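Local coordinates for tailspike protein (Acinetobacter phage vB_ApiP_P1, PDB 6E1R) that probably recognises and hydrolyses the capsular polysaccharide of its Acinetobacter host, as the trimeric tailspike of the phage, at residues A[187-192]-A[244-249]; A[182-187]-A[208-213]; A[485-490]-A[517-522]; A[469-474]-A[542-547]; A[341-346]-A[367-372]. One frame throughout, in Å; residues are numbered along the deposited sequence.

Contact 1: residues A[187-192]-A[244-249]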
# COMPACT_ATOMS: atom_id res chain seq x y z
N ASN A 187 -26.82 14.48 -11.52
CA ASN A 187 -25.83 13.77 -10.70
C ASN A 187 -25.87 12.26 -10.95
O ASN A 187 -25.80 11.46 -10.02
CB ASN A 187 -26.02 14.08 -9.21
CG ASN A 187 -25.87 15.55 -8.90
OD1 ASN A 187 -26.82 16.22 -8.52
ND2 ASN A 187 -24.65 16.06 -9.06
N GLY A 188 -25.98 11.88 -12.22
CA GLY A 188 -26.02 10.47 -12.56
C GLY A 188 -24.70 9.78 -12.26
O GLY A 188 -23.62 10.37 -12.35
N TYR A 189 -24.79 8.50 -11.91
CA TYR A 189 -23.64 7.73 -11.46
C TYR A 189 -22.89 7.14 -12.66
O TYR A 189 -23.47 6.39 -13.45
CB TYR A 189 -24.07 6.61 -10.51
CG TYR A 189 -23.76 6.87 -9.06
CD1 TYR A 189 -22.84 7.84 -8.67
CD2 TYR A 189 -24.38 6.13 -8.06
CE1 TYR A 189 -22.56 8.07 -7.34
CE2 TYR A 189 -24.11 6.35 -6.73
CZ TYR A 189 -23.20 7.32 -6.37
OH TYR A 189 -22.92 7.53 -5.04
N LEU A 190 -21.61 7.49 -12.79
CA LEU A 190 -20.70 6.77 -13.69
C LEU A 190 -20.10 5.65 -12.85
O LEU A 190 -19.02 5.79 -12.27
CB LEU A 190 -19.64 7.71 -14.25
CG LEU A 190 -19.04 7.39 -15.63
CD1 LEU A 190 -18.16 8.53 -16.11
CD2 LEU A 190 -18.27 6.09 -15.63
N SER A 191 -20.81 4.53 -12.78
CA SER A 191 -20.56 3.50 -11.78
C SER A 191 -19.92 2.26 -12.41
O SER A 191 -20.27 1.87 -13.53
CB SER A 191 -21.85 3.11 -11.07
OG SER A 191 -21.66 1.98 -10.23
N GLN A 192 -19.00 1.65 -11.66
CA GLN A 192 -18.38 0.38 -12.01
C GLN A 192 -17.75 0.42 -13.40
O GLN A 192 -18.05 -0.39 -14.28
CB GLN A 192 -19.39 -0.77 -11.88
CG GLN A 192 -19.84 -1.02 -10.45
CD GLN A 192 -20.74 -2.22 -10.31
OE1 GLN A 192 -21.19 -2.80 -11.31
NE2 GLN A 192 -21.02 -2.62 -9.07
N GLY A 244 -25.91 11.56 0.77
CA GLY A 244 -26.76 10.48 1.23
C GLY A 244 -27.18 9.46 0.19
O GLY A 244 -27.26 8.26 0.50
N THR A 245 -27.44 9.90 -1.03
CA THR A 245 -27.96 9.02 -2.07
C THR A 245 -27.00 8.80 -3.22
O THR A 245 -26.95 7.70 -3.76
CB THR A 245 -29.27 9.58 -2.63
OG1 THR A 245 -29.06 10.92 -3.10
CG2 THR A 245 -30.35 9.59 -1.55
N ARG A 246 -26.24 9.82 -3.61
CA ARG A 246 -25.34 9.69 -4.76
C ARG A 246 -24.04 10.40 -4.41
O ARG A 246 -23.87 11.60 -4.67
CB ARG A 246 -25.99 10.27 -6.01
CG ARG A 246 -27.09 9.36 -6.53
CD ARG A 246 -27.92 10.01 -7.62
NE ARG A 246 -29.29 9.48 -7.64
CZ ARG A 246 -29.63 8.22 -7.90
NH1 ARG A 246 -28.70 7.32 -8.17
NH2 ARG A 246 -30.91 7.87 -7.88
N GLU A 247 -23.10 9.66 -3.81
CA GLU A 247 -21.83 10.21 -3.38
C GLU A 247 -20.68 9.62 -4.19
O GLU A 247 -20.68 8.41 -4.48
CB GLU A 247 -21.60 9.94 -1.89
CG GLU A 247 -22.71 10.48 -1.00
CD GLU A 247 -22.55 10.06 0.45
OE1 GLU A 247 -21.64 9.26 0.75
OE2 GLU A 247 -23.34 10.53 1.30
N PRO A 248 -19.68 10.42 -4.57
CA PRO A 248 -18.55 9.89 -5.32
C PRO A 248 -17.63 9.02 -4.46
O PRO A 248 -16.82 9.55 -3.69
CB PRO A 248 -17.82 11.15 -5.82
CG PRO A 248 -18.72 12.31 -5.49
CD PRO A 248 -19.58 11.87 -4.35
N ASN A 249 -17.73 7.70 -4.61
CA ASN A 249 -17.04 6.77 -3.73
C ASN A 249 -16.15 5.82 -4.52
O ASN A 249 -16.33 5.62 -5.72
CB ASN A 249 -18.04 5.94 -2.92
CG ASN A 249 -19.04 6.79 -2.16
OD1 ASN A 249 -18.74 7.92 -1.78
ND2 ASN A 249 -20.22 6.24 -1.93
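Tyr189 makes the polar link of this contact: its phenol OH points at the carbonyl O of Glu247 as the modelled donor. The two oxygens are placed 2.5 Å apart, so short that the detail of the bond is doubtful. Tyr189 CA and Arg246 CA are 7.2 Å apart, and the long rigid ring of a tyrosine suits this gap.

Packing is against one face of the ring, where Arg246 CB lies offset toward the rim, 4.1 Å from Tyr189 CZ. Separately, the extended arginine chain passes Asn187, with Arg246 CD in van der Waals contact with Asn187 O at 3.5 Å. Phe159 meets the tyrosine ring from outside the two segments.

A second polar group shapes the loop itself. The Glu247 chain reaches back so that OE2 accepts the N-H of Gly244 at 2.8 Å, on the anti side of the carboxylate. Gly244 has a positive phi (93°), at which any CB would be jammed against the preceding carbonyl O. On the strand side, Asn187 ND2 donates to Leu240 O. The loop between strands 235-239 and 251-254 thus packs on strand 189-196 of the parallel beta-helix, with a sodium ion about 4 Å from the Asn249 side chain.

Contact 2: residues A[182-187]-A[208-213]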
# COMPACT_ATOMS: atom_id res chain seq x y z
N PHE A 182 -16.84 13.41 -20.01
CA PHE A 182 -18.02 12.87 -19.34
C PHE A 182 -18.70 13.96 -18.52
O PHE A 182 -18.02 14.81 -17.93
CB PHE A 182 -17.66 11.69 -18.43
CG PHE A 182 -17.09 10.51 -19.16
CD1 PHE A 182 -15.72 10.40 -19.35
CD2 PHE A 182 -17.91 9.52 -19.65
CE1 PHE A 182 -15.18 9.32 -20.02
CE2 PHE A 182 -17.38 8.43 -20.33
CZ PHE A 182 -16.01 8.33 -20.51
N ARG A 183 -20.03 13.92 -18.49
CA ARG A 183 -20.81 14.77 -17.61
C ARG A 183 -22.06 14.02 -17.20
O ARG A 183 -22.56 13.17 -17.95
CB ARG A 183 -21.18 16.10 -18.27
CG ARG A 183 -21.46 17.22 -17.28
CD ARG A 183 -21.75 18.54 -17.98
NE ARG A 183 -20.58 19.07 -18.67
CZ ARG A 183 -19.69 19.89 -18.12
NH1 ARG A 183 -19.84 20.27 -16.86
NH2 ARG A 183 -18.66 20.32 -18.83
N SER A 184 -22.57 14.33 -16.02
CA SER A 184 -23.71 13.61 -15.45
C SER A 184 -24.96 14.47 -15.51
O SER A 184 -24.93 15.67 -15.23
CB SER A 184 -23.43 13.21 -13.99
OG SER A 184 -22.43 12.21 -13.92
N THR A 185 -26.08 13.84 -15.88
CA THR A 185 -27.39 14.48 -15.83
C THR A 185 -28.03 14.15 -14.49
O THR A 185 -28.18 12.98 -14.13
CB THR A 185 -28.27 14.00 -16.98
OG1 THR A 185 -28.30 12.57 -17.02
CG2 THR A 185 -27.76 14.53 -18.31
N SER A 186 -28.40 15.20 -13.74
CA SER A 186 -29.01 15.05 -12.42
C SER A 186 -28.12 14.21 -11.49
O SER A 186 -28.61 13.34 -10.76
CB SER A 186 -30.41 14.44 -12.52
OG SER A 186 -31.03 14.38 -11.25
N ASN A 187 -26.82 14.48 -11.52
CA ASN A 187 -25.83 13.77 -10.70
C ASN A 187 -25.87 12.26 -10.95
O ASN A 187 -25.80 11.46 -10.02
CB ASN A 187 -26.02 14.08 -9.21
CG ASN A 187 -25.87 15.55 -8.90
OD1 ASN A 187 -26.82 16.22 -8.52
ND2 ASN A 187 -24.65 16.06 -9.06
N ILE A 208 -12.89 14.80 -16.58
CA ILE A 208 -14.11 14.07 -16.25
C ILE A 208 -14.96 14.96 -15.35
O ILE A 208 -14.51 15.34 -14.26
CB ILE A 208 -13.82 12.73 -15.56
CG1 ILE A 208 -13.05 11.79 -16.49
CG2 ILE A 208 -15.12 12.08 -15.10
CD1 ILE A 208 -12.72 10.45 -15.87
N ASP A 209 -16.17 15.29 -15.80
CA ASP A 209 -17.07 16.09 -14.99
C ASP A 209 -18.33 15.31 -14.66
O ASP A 209 -19.45 15.83 -14.77
CB ASP A 209 -17.43 17.40 -15.71
CG ASP A 209 -17.98 18.45 -14.77
OD1 ASP A 209 -18.13 18.15 -13.56
OD2 ASP A 209 -18.28 19.57 -15.23
N ALA A 210 -18.17 14.05 -14.25
CA ALA A 210 -19.28 13.17 -13.92
C ALA A 210 -19.13 12.66 -12.49
O ALA A 210 -18.06 12.76 -11.88
CB ALA A 210 -19.35 11.99 -14.90
N ASN A 211 -20.21 12.10 -11.97
CA ASN A 211 -20.24 11.58 -10.60
C ASN A 211 -19.66 10.17 -10.61
O ASN A 211 -20.36 9.19 -10.88
CB ASN A 211 -21.66 11.60 -10.04
CG ASN A 211 -21.70 11.44 -8.54
OD1 ASN A 211 -20.66 11.45 -7.87
ND2 ASN A 211 -22.90 11.30 -7.99
N LEU A 212 -18.36 10.06 -10.31
CA LEU A 212 -17.66 8.79 -10.39
C LEU A 212 -17.89 7.96 -9.14
O LEU A 212 -17.92 8.48 -8.02
CB LEU A 212 -16.16 9.04 -10.56
CG LEU A 212 -15.73 9.76 -11.83
CD1 LEU A 212 -14.25 10.12 -11.77
CD2 LEU A 212 -16.03 8.91 -13.05
N ILE A 213 -18.05 6.65 -9.32
CA ILE A 213 -18.12 5.72 -8.20
C ILE A 213 -17.69 4.34 -8.68
O ILE A 213 -18.07 3.91 -9.77
CB ILE A 213 -19.52 5.71 -7.55
CG1 ILE A 213 -19.52 4.82 -6.30
CG2 ILE A 213 -20.57 5.24 -8.54
CD1 ILE A 213 -20.81 4.87 -5.51
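Arg183 and Asp209 are bridged through their backbones, CA to CA 4.8 Å, in a single bridge rather than a continuous pairing. Just before it, Asp209 N donates to Phe182 O at 2.9 Å, and Arg183 CA makes a C-H...O contact with Asp209 O at 3.3 Å. Beyond the bridge the backbones part, and a serine takes over the pairing.

Ser184 OG accepts the N-H of Asn211 at 3.0 Å in a fairly straight bond (165° at the hydrogen). Its hydroxyl lies beside its own backbone N (chi1 -69°), where it can also donate to Gly188 O; a small side chain that both donates and accepts fits such a turn. Ala210 is small enough to tuck its CB 3.9 Å from Phe182 CB, while Phe182 and Ile208 lie side by side, pointing the same way, with Phe182 CD1 4.2 Å from Ile208 CG1. Phe166 meets the phenylalanine ring edge-to-face. The Arg183 guanidinium and Asp209 carboxylate form a salt bridge, but their modelled positions clash and its geometry is doubtful.

Since 178-184 also bonds back to 151-155, and Ile208 bonds onward to Ala236 and Arg238, the contact joins successive coils of a parallel beta-helix.

Contact 3: residues A[485-490]-A[517-522]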
# COMPACT_ATOMS: atom_id res chain seq x y z
N ALA A 485 10.69 28.53 44.90
CA ALA A 485 10.83 27.66 46.06
C ALA A 485 10.36 26.27 45.69
O ALA A 485 9.38 26.11 44.95
CB ALA A 485 10.05 28.19 47.26
N VAL A 486 11.05 25.25 46.20
CA VAL A 486 10.74 23.86 45.92
C VAL A 486 10.40 23.17 47.24
O VAL A 486 11.00 23.46 48.28
CB VAL A 486 11.89 23.13 45.19
CG1 VAL A 486 12.12 23.76 43.83
CG2 VAL A 486 13.16 23.17 46.02
N TYR A 487 9.42 22.27 47.20
CA TYR A 487 8.97 21.54 48.37
C TYR A 487 8.85 20.06 48.03
O TYR A 487 8.37 19.71 46.95
CB TYR A 487 7.63 22.07 48.88
CG TYR A 487 7.61 23.56 49.15
CD1 TYR A 487 7.38 24.47 48.12
CD2 TYR A 487 7.81 24.06 50.43
CE1 TYR A 487 7.36 25.83 48.36
CE2 TYR A 487 7.79 25.42 50.68
CZ TYR A 487 7.57 26.30 49.64
OH TYR A 487 7.55 27.65 49.88
N GLU A 488 9.29 19.21 48.94
CA GLU A 488 9.22 17.76 48.78
C GLU A 488 8.24 17.23 49.82
O GLU A 488 8.50 17.35 51.03
CB GLU A 488 10.60 17.13 48.94
CG GLU A 488 10.65 15.64 48.64
CD GLU A 488 10.86 15.35 47.16
OE1 GLU A 488 10.48 16.19 46.32
OE2 GLU A 488 11.41 14.27 46.84
N LEU A 489 7.14 16.64 49.37
CA LEU A 489 6.05 16.26 50.25
C LEU A 489 5.72 14.78 50.08
O LEU A 489 5.62 14.29 48.95
CB LEU A 489 4.80 17.10 49.98
CG LEU A 489 4.98 18.62 49.98
CD1 LEU A 489 3.70 19.31 49.54
CD2 LEU A 489 5.42 19.11 51.35
N LEU A 490 5.56 14.08 51.20
CA LEU A 490 5.01 12.74 51.23
C LEU A 490 3.55 12.82 51.68
O LEU A 490 3.26 13.40 52.73
CB LEU A 490 5.79 11.83 52.18
CG LEU A 490 7.07 11.19 51.65
CD1 LEU A 490 7.64 10.23 52.68
CD2 LEU A 490 6.82 10.48 50.33
N PRO A 517 7.77 32.95 47.35
CA PRO A 517 6.81 31.82 47.28
C PRO A 517 6.94 30.87 48.47
O PRO A 517 7.32 29.70 48.35
CB PRO A 517 7.18 31.16 45.95
CG PRO A 517 8.64 31.40 45.83
CD PRO A 517 8.90 32.76 46.42
N SER A 518 6.60 31.38 49.65
CA SER A 518 6.76 30.66 50.91
C SER A 518 5.40 30.15 51.38
O SER A 518 4.49 30.95 51.63
CB SER A 518 7.40 31.55 51.96
OG SER A 518 8.55 32.19 51.45
N PHE A 519 5.27 28.83 51.50
CA PHE A 519 3.98 28.24 51.83
C PHE A 519 4.17 27.01 52.71
O PHE A 519 5.17 26.30 52.60
CB PHE A 519 3.20 27.86 50.56
CG PHE A 519 3.05 28.99 49.59
CD1 PHE A 519 2.10 29.97 49.78
CD2 PHE A 519 3.88 29.08 48.48
CE1 PHE A 519 1.97 31.02 48.89
CE2 PHE A 519 3.76 30.12 47.59
CZ PHE A 519 2.80 31.09 47.79
N THR A 520 3.19 26.78 53.58
CA THR A 520 3.07 25.54 54.34
C THR A 520 1.93 24.72 53.76
O THR A 520 0.88 25.26 53.39
CB THR A 520 2.81 25.84 55.82
OG1 THR A 520 3.89 26.61 56.35
CG2 THR A 520 2.69 24.54 56.62
N TRP A 521 2.12 23.40 53.69
CA TRP A 521 1.26 22.52 52.91
C TRP A 521 0.41 21.64 53.81
O TRP A 521 0.88 21.13 54.83
CB TRP A 521 2.10 21.67 51.96
CG TRP A 521 2.90 22.51 51.03
CD1 TRP A 521 4.18 22.95 51.20
CD2 TRP A 521 2.45 23.06 49.78
NE1 TRP A 521 4.56 23.72 50.13
CE2 TRP A 521 3.52 23.80 49.25
CE3 TRP A 521 1.25 22.99 49.06
CZ2 TRP A 521 3.43 24.47 48.03
CZ3 TRP A 521 1.16 23.65 47.85
CH2 TRP A 521 2.24 24.38 47.35
N SER A 522 -0.85 21.46 53.41
CA SER A 522 -1.80 20.63 54.14
C SER A 522 -2.75 19.99 53.14
O SER A 522 -2.70 20.27 51.94
CB SER A 522 -2.58 21.45 55.17
OG SER A 522 -3.33 22.47 54.55
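Tyr487 OH is held by two backbone groups of 517-522. It donates to Pro517 O at 2.6 Å, meeting a lone pair in the carbonyl plane, and accepts the N-H of Phe519 at 3.0 Å. These bonds hold the far end of the ring and satisfy the hydroxyl, the Pro517 carbonyl and the Phe519 N-H in a buried setting. Trp521 turns its edge toward the face of Tyr487 in a T-shaped stack, centroids of the phenol and five-membered rings 4.5 Å apart and planes at 68°; Trp521 NE1 sits 3.2 Å from Tyr487 CG. Leu489 CD1 then lies over a face of the indole, 4.0 Å from the five-membered ring centroid, as a CH-pi contact. At the other end Ala485, small enough to let the chain come close, puts CB 3.8 Å from Pro517 CG.

The two strands are not hydrogen-bonded partners: their axes run 9.5 Å apart, nearly parallel at 16°, one in each of two antiparallel sheets packed as a beta-sandwich. Large flat residues on the facing sides fill that interval. Val470, Ile500 and Leu529 pack on Trp521, while the rings of Phe443 and Phe541 meet that of Phe519, Phe541 edge-to-face. On the other side of strand 485-490, Glu488 OE1 pairs with Arg467 of the third subunit in a salt bridge.

Contact 4: residues A[469-474]-A[542-547]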
# COMPACT_ATOMS: atom_id res chain seq x y z
N LEU A 469 6.43 16.85 44.38
CA LEU A 469 7.44 17.89 44.19
C LEU A 469 6.73 19.14 43.70
O LEU A 469 6.19 19.16 42.59
CB LEU A 469 8.51 17.44 43.20
CG LEU A 469 9.62 18.44 42.91
CD1 LEU A 469 10.40 18.79 44.17
CD2 LEU A 469 10.56 17.91 41.83
N VAL A 470 6.73 20.19 44.53
CA VAL A 470 6.04 21.43 44.22
C VAL A 470 7.07 22.53 44.02
O VAL A 470 7.92 22.76 44.89
CB VAL A 470 5.04 21.82 45.32
CG1 VAL A 470 4.28 23.07 44.91
CG2 VAL A 470 4.08 20.67 45.60
N ASN A 471 6.99 23.22 42.89
CA ASN A 471 7.81 24.39 42.60
C ASN A 471 6.87 25.59 42.53
O ASN A 471 6.15 25.76 41.54
CB ASN A 471 8.60 24.22 41.31
CG ASN A 471 9.53 25.38 41.03
OD1 ASN A 471 9.99 25.56 39.90
ND2 ASN A 471 9.82 26.17 42.05
N ALA A 472 6.89 26.42 43.57
CA ALA A 472 6.06 27.61 43.63
C ALA A 472 6.89 28.82 43.22
O ALA A 472 8.04 28.96 43.64
CB ALA A 472 5.48 27.81 45.03
N ILE A 473 6.30 29.69 42.41
CA ILE A 473 6.97 30.88 41.92
C ILE A 473 6.05 32.08 42.08
O ILE A 473 4.83 31.94 42.25
CB ILE A 473 7.40 30.75 40.44
CG1 ILE A 473 6.17 30.54 39.55
CG2 ILE A 473 8.40 29.61 40.27
CD1 ILE A 473 6.45 30.71 38.08
N PHE A 474 6.64 33.26 42.03
CA PHE A 474 5.90 34.51 42.05
C PHE A 474 5.47 34.86 40.64
O PHE A 474 6.29 34.88 39.72
CB PHE A 474 6.75 35.64 42.65
CG PHE A 474 6.02 36.94 42.79
CD1 PHE A 474 4.86 37.02 43.55
CD2 PHE A 474 6.49 38.09 42.17
CE1 PHE A 474 4.19 38.22 43.69
CE2 PHE A 474 5.82 39.29 42.31
CZ PHE A 474 4.67 39.35 43.07
N ALA A 542 2.12 30.83 41.36
CA ALA A 542 1.80 29.70 40.50
C ALA A 542 2.61 28.49 40.92
O ALA A 542 3.83 28.59 41.09
CB ALA A 542 2.06 30.04 39.02
N MSE A 543 1.94 27.36 41.08
CA MSE A 543 2.61 26.13 41.48
C MSE A 543 2.73 25.13 40.33
O MSE A 543 1.92 25.13 39.41
CB MSE A 543 1.87 25.46 42.65
CG MSE A 543 2.14 26.07 44.02
SE MSE A 543 1.42 27.87 44.23
CE MSE A 543 1.41 27.95 46.18
N GLU A 544 3.76 24.29 40.40
CA GLU A 544 3.94 23.18 39.48
C GLU A 544 4.23 21.93 40.30
O GLU A 544 5.22 21.89 41.03
CB GLU A 544 5.08 23.45 38.49
CG GLU A 544 4.76 24.53 37.47
CD GLU A 544 5.94 24.85 36.56
OE1 GLU A 544 7.00 25.26 37.08
OE2 GLU A 544 5.80 24.69 35.33
N VAL A 545 3.35 20.94 40.19
CA VAL A 545 3.42 19.74 41.01
C VAL A 545 3.87 18.57 40.15
O VAL A 545 3.39 18.39 39.03
CB VAL A 545 2.06 19.44 41.68
CG1 VAL A 545 2.17 18.25 42.62
CG2 VAL A 545 1.56 20.67 42.43
N PHE A 546 4.80 17.77 40.69
CA PHE A 546 5.30 16.56 40.04
C PHE A 546 5.09 15.41 41.01
O PHE A 546 5.71 15.37 42.08
CB PHE A 546 6.78 16.70 39.67
CG PHE A 546 7.09 17.91 38.82
CD1 PHE A 546 7.26 19.15 39.40
CD2 PHE A 546 7.24 17.79 37.45
CE1 PHE A 546 7.56 20.26 38.63
CE2 PHE A 546 7.53 18.89 36.67
CZ PHE A 546 7.69 20.13 37.26
N THR A 547 4.22 14.47 40.65
CA THR A 547 3.83 13.40 41.55
C THR A 547 4.56 12.11 41.22
O THR A 547 4.99 11.89 40.08
CB THR A 547 2.32 13.17 41.51
OG1 THR A 547 1.98 12.42 40.33
CG2 THR A 547 1.57 14.49 41.49
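Leu469 O accepts the N-H of Phe546 at 2.7 Å, with a weaker C-H...O contact from Val545 CA at 3.2 Å. The edge of the Phe546 ring also lies against this oxygen, near the ring plane. Leu469 N returns a bond to Phe546 O at 2.8 Å, completing a hydrogen-bonded pair. Further along, Asn471 N bonds to Glu544 O at 2.9 Å, and Ile473 with Ala542 forms another hydrogen-bonded pair.

Side chains alternate between two faces. Val470, Ala472, Met543 (present as selenomethionine) and Val545 share one. Val470 CG1 meets Met543 CG at 3.8 Å; the methionine bends at chi2 (68°), which carries its selenium alongside Ala472, whose lone methyl accommodates it. Flexible and branched apolar chains suit this face, since Trp521 and Phe519 of the second sheet pack on it.

The other face carries Leu469, Asn471, Ile473, Ala542, Glu544 and Phe546. Ile473 CG1 rests 4.2 Å from Ala542 CB. Asn471 and Glu544 lie side by side, amide and carboxylate planes 35° apart. Asn550 ND2 of the third subunit donates to Asn471 OD1, and weakly to Glu544 OE1. Asn471 ND2 binds Ala485 O and Ser484 OG, and Tyr435 OH binds Glu544 OE2, so these buried polar ends have partners.

This inner pair of a five-stranded antiparallel sheet turns one face to the second sheet of the beta-sandwich, and part of the other meets the third subunit, consistent with the trimer.

Contact 5: residues A[341-346]-A[367-372]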
# COMPACT_ATOMS: atom_id res chain seq x y z
N ARG A 341 9.28 20.38 -3.72
CA ARG A 341 8.43 21.56 -3.84
C ARG A 341 7.00 21.18 -4.23
O ARG A 341 6.56 21.49 -5.34
CB ARG A 341 8.99 22.57 -4.84
CG ARG A 341 10.38 23.08 -4.52
CD ARG A 341 10.90 23.96 -5.64
NE ARG A 341 11.58 25.16 -5.14
CZ ARG A 341 12.88 25.25 -4.89
NH1 ARG A 341 13.68 24.22 -5.10
NH2 ARG A 341 13.37 26.40 -4.44
N PRO A 342 6.25 20.52 -3.34
CA PRO A 342 4.90 20.09 -3.70
C PRO A 342 3.89 21.22 -3.75
O PRO A 342 2.86 21.07 -4.42
CB PRO A 342 4.55 19.08 -2.60
CG PRO A 342 5.33 19.54 -1.42
CD PRO A 342 6.61 20.11 -1.97
N CYS A 343 4.13 22.33 -3.07
CA CYS A 343 3.19 23.44 -3.01
C CYS A 343 3.93 24.67 -2.48
O CYS A 343 5.16 24.66 -2.34
CB CYS A 343 1.98 23.09 -2.13
SG CYS A 343 2.43 22.54 -0.48
N SER A 344 3.18 25.73 -2.18
CA SER A 344 3.76 27.00 -1.79
C SER A 344 3.40 27.46 -0.38
O SER A 344 4.13 28.29 0.17
CB SER A 344 3.36 28.10 -2.78
OG SER A 344 1.96 28.29 -2.80
N VAL A 345 2.32 26.97 0.21
CA VAL A 345 1.92 27.40 1.55
C VAL A 345 1.99 26.24 2.53
O VAL A 345 2.73 26.29 3.53
CB VAL A 345 0.51 28.02 1.54
CG1 VAL A 345 0.14 28.52 2.93
CG2 VAL A 345 0.45 29.15 0.53
N ALA A 346 1.24 25.17 2.26
CA ALA A 346 1.23 24.01 3.14
C ALA A 346 0.72 22.81 2.35
O ALA A 346 -0.20 22.95 1.53
CB ALA A 346 0.35 24.24 4.37
N LEU A 367 11.22 21.58 0.50
CA LEU A 367 10.00 22.33 0.81
C LEU A 367 10.23 23.83 0.65
O LEU A 367 11.21 24.37 1.16
CB LEU A 367 9.52 22.02 2.22
CG LEU A 367 9.04 20.59 2.46
CD1 LEU A 367 8.61 20.40 3.91
CD2 LEU A 367 7.91 20.25 1.51
N ILE A 368 9.32 24.48 -0.06
CA ILE A 368 9.18 25.93 -0.04
C ILE A 368 7.91 26.34 0.71
O ILE A 368 7.41 27.45 0.52
CB ILE A 368 9.20 26.53 -1.46
CG1 ILE A 368 8.11 25.88 -2.32
CG2 ILE A 368 10.56 26.35 -2.10
CD1 ILE A 368 7.93 26.53 -3.66
N SER A 369 7.39 25.45 1.55
CA SER A 369 6.11 25.66 2.21
C SER A 369 6.16 25.02 3.59
O SER A 369 7.18 24.46 4.01
CB SER A 369 4.97 25.06 1.38
OG SER A 369 5.07 23.64 1.35
N ALA A 370 5.04 25.11 4.30
CA ALA A 370 4.88 24.38 5.55
C ALA A 370 4.39 22.96 5.26
O ALA A 370 4.03 22.62 4.13
CB ALA A 370 3.92 25.11 6.48
N VAL A 371 4.39 22.13 6.29
CA VAL A 371 3.93 20.75 6.13
C VAL A 371 2.42 20.68 6.20
O VAL A 371 1.76 20.10 5.32
CB VAL A 371 4.60 19.84 7.17
CG1 VAL A 371 4.04 18.43 7.07
CG2 VAL A 371 6.11 19.84 6.98
N VAL A 372 1.83 21.27 7.24
CA VAL A 372 0.38 21.31 7.41
C VAL A 372 -0.03 22.69 7.90
O VAL A 372 0.79 23.47 8.38
CB VAL A 372 -0.14 20.23 8.39
CG1 VAL A 372 0.08 18.83 7.82
CG2 VAL A 372 0.53 20.37 9.74
O HOH W 1 6.77 23.18 -0.92
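Arg341 and Ile368 cross at about a right angle, with the aliphatic CG2 branch of the isoleucine 3.4 Å from Arg341 NE. The approach to the guanidinium is oblique, and the bend of the arginine at chi3 sets its end against the methyl. Pro342 and Leu367 meet more slantwise: Pro342 CD and CG take the Leu367 CD2 methyl, Pro342 CD lying 3.7 Å from it.

The next pair is more polar. Ser369 turns OG between its backbone N and carbonyl carbon (chi1 68°), which places the hydroxyl 3.4 Å from Cys343 SG and next to a water. That water donates to Cys343 O at 2.6 Å, accepts the N-H of Ile368 at 3.0 Å, and is hydrogen-bonded to Ser369 OG at 2.9 Å. Serine is apt because its short hydroxyl reaches the water.

Toward the end of the contact the backbones themselves meet. Ala370 N donates to Val345 O at 2.7 Å, straight at the hydrogen (164°) but from above the carbonyl plane. Ala346 and Ala370 then form a parallel bridge with both methyls on one face, CB to CB 4.2 Å; alanines let the chains draw close where 367-372 turns a corner at Val371.

The two inter-strand loops belong to adjacent coils of the parallel beta-helix, and where direct pairing lapses between them, one water links the Cys343 carbonyl, the Ile368 N-H and the Ser369 hydroxyl.

From the N terminus, contact 2 opens first, at 182-187, and contact 1 opens at 187-192, sharing Asn187. Contact 2 closes its short loop at 208-213 before contact 1 closes a longer one at 244-249, so the two cross along the chain. Their centres are about 8 Å apart, and strands 189-196 and 208-213 are neighbours, binding one region of the beta-helix. Contact 5 follows in series, closing a loop of 20 residues in a later part of the helix. In the C-terminal sandwich, contact 4 opens at 469-474 and closes at 542-547 within one sheet, and contact 3, nested inside that loop, joins this sheet to the second.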